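Local coordinates for SidF, inhibitor of growth family, member 3 (PDB 4FYE), which acts as a phosphoinositide phosphatase of Legionella pneumophila, probably removing the 3-phosphate from phosphatidylinositol 3,4,5-trisphosphate, at residues I72-N77 with G713-K718. The protein carries 1 engineered substitution. Sequence-based numbering, arbitrary orientation.
Sequences IQEANN and GVSGGK
E74, in the opening turn of helix 71-92, faces the loop that leaves helix 701-712, and the two backbones come nearest at E74 CA and V714 CA, 5.9 Å apart. The contact is a bidentate carboxylate interaction: the two oxygens of E74 accept S715 N and S715 OG, joining a helix near the start of the chain to a loop near its end. The E74 side chain does not leave its helix straight toward the loop; a bend at chi2 (-66°) swings the carboxylate across. E74 OE1 then accepts the amide of S715 N at 2.8 Å in a nearly straight bond (164°). This donor arrives from above the carboxylate plane, 42° out of it. E74 OE2 takes the hydroxyl of S715 OG at 2.6 Å, approached on its syn side and closer to the plane. Because S715 OG stands beside its own backbone N, both donors of the residue face the same carboxylate. S715 OG also hydrogen-bonds to R38 NH2 and T709 OG1, and E74 OE2 has a second partner in Y34 OH, which gives the buried acid three hydrogen-bond partners: S715 N, S715 OG and Y34 OH. V736 and F733 of helix 733-741 pack on E74 and S715. G713, the first residue to break from helix 701-712, has a positive phi at which a CB would press on the preceding carbonyl. Alongside, V714 CG2 lies 3.9 Å from E74 O. One turn along helix 71-92, N77 CB rests 3.4 Å from G713 O, the same carbonyl oxygen that accepts a hydrogen bond from N81 ND2.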
loop_
_atom_site.group_PDB
_atom_site.type_symbol
_atom_site.label_atom_id
_atom_site.label_comp_id
_atom_site.label_asym_id
_atom_site.label_seq_id
_atom_site.Cartn_x
_atom_site.Cartn_y
_atom_site.Cartn_z
ATOM N N ILE A 72 12.566 23.519 11.741
ATOM C CA ILE A 72 13.945 23.208 12.170
ATOM C C ILE A 72 14.364 21.739 12.041
ATOM O O ILE A 72 15.405 21.446 11.441
ATOM C CB ILE A 72 14.233 23.720 13.567
ATOM C CG1 ILE A 72 13.984 25.228 13.545
ATOM C CG2 ILE A 72 15.724 23.462 13.928
ATOM C CD1 ILE A 72 14.098 25.839 14.942
ATOM N N GLN A 73 13.547 20.840 12.580
ATOM C CA GLN A 73 13.814 19.420 12.492
ATOM C C GLN A 73 13.858 18.949 11.053
ATOM O O GLN A 73 14.755 18.207 10.713
ATOM C CB GLN A 73 12.832 18.578 13.304
ATOM C CG GLN A 73 12.820 18.929 14.772
ATOM C CD GLN A 73 14.157 18.662 15.403
ATOM O OE1 GLN A 73 14.692 17.546 15.281
ATOM N NE2 GLN A 73 14.735 19.686 16.047
ATOM N N GLU A 74 12.935 19.400 10.215
ATOM C CA GLU A 74 12.890 18.936 8.834
ATOM C C GLU A 74 14.103 19.474 8.081
ATOM O O GLU A 74 14.667 18.797 7.241
ATOM C CB GLU A 74 11.601 19.409 8.129
ATOM C CG GLU A 74 10.314 18.880 8.784
ATOM C CD GLU A 74 10.152 17.349 8.676
ATOM O OE1 GLU A 74 10.811 16.677 7.848
ATOM O OE2 GLU A 74 9.363 16.799 9.451
ATOM N N ALA A 75 14.450 20.717 8.352
ATOM C CA ALA A 75 15.687 21.287 7.842
ATOM C C ALA A 75 16.908 20.458 8.225
ATOM O O ALA A 75 17.732 20.171 7.363
ATOM C CB ALA A 75 15.848 22.695 8.320
ATOM N N ASN A 76 17.016 20.051 9.498
ATOM C CA ASN A 76 18.102 19.148 9.904
ATOM C C ASN A 76 18.075 17.829 9.169
ATOM O O ASN A 76 19.119 17.394 8.726
ATOM C CB ASN A 76 18.092 18.853 11.379
ATOM C CG ASN A 76 18.496 20.044 12.233
ATOM O OD1 ASN A 76 18.859 21.092 11.751
ATOM N ND2 ASN A 76 18.353 19.885 13.513
ATOM N N ASN A 77 16.902 17.202 9.023
ATOM C CA ASN A 77 16.763 15.962 8.256
ATOM C C ASN A 77 17.220 16.118 6.807
ATOM O O ASN A 77 18.012 15.353 6.284
ATOM C CB ASN A 77 15.309 15.490 8.257
ATOM C CG ASN A 77 14.885 15.022 9.614
ATOM O OD1 ASN A 77 15.731 14.755 10.462
ATOM N ND2 ASN A 77 13.576 14.940 9.843
ATOM N N GLY A 713 13.728 11.325 2.855
ATOM C CA GLY A 713 14.592 12.196 3.646
ATOM C C GLY A 713 13.922 13.327 4.448
ATOM O O GLY A 713 14.545 13.853 5.370
ATOM N N VAL A 714 12.633 13.605 4.204
ATOM C CA VAL A 714 11.897 14.718 4.835
ATOM C C VAL A 714 10.434 14.279 5.112
ATOM O O VAL A 714 9.916 13.312 4.531
ATOM C CB VAL A 714 12.078 15.846 3.820
ATOM C CG1 VAL A 714 10.857 16.185 2.964
ATOM C CG2 VAL A 714 13.009 16.927 4.273
ATOM N N SER A 715 9.720 14.924 6.015
ATOM C CA SER A 715 8.320 14.461 6.196
ATOM C C SER A 715 7.404 14.846 5.025
ATOM O O SER A 715 7.785 15.583 4.084
ATOM C CB SER A 715 7.718 14.916 7.510
ATOM O OG SER A 715 8.497 14.470 8.612
ATOM N N GLY A 716 6.191 14.318 5.067
ATOM C CA GLY A 716 5.240 14.670 4.068
ATOM C C GLY A 716 4.080 13.685 4.037
ATOM O O GLY A 716 3.697 13.106 5.045
ATOM N N GLY A 717 3.761 13.364 2.786
ATOM C CA GLY A 717 2.473 13.262 2.283
ATOM C C GLY A 717 2.189 14.652 1.737
ATOM O O GLY A 717 2.107 15.593 2.511
ATOM N N LYS A 718 1.961 14.759 0.444
ATOM C CA LYS A 718 1.626 16.024 -0.209
ATOM C C LYS A 718 0.247 16.055 -0.871
ATOM O O LYS A 718 0.013 16.910 -1.716
ATOM C CB LYS A 718 2.620 16.262 -1.361
ATOM C CG LYS A 718 3.123 17.669 -1.401
ATOM C CD LYS A 718 2.975 18.280 -2.783
ATOM C CE LYS A 718 2.965 19.809 -2.711
ATOM N NZ LYS A 718 2.687 20.433 -4.041
#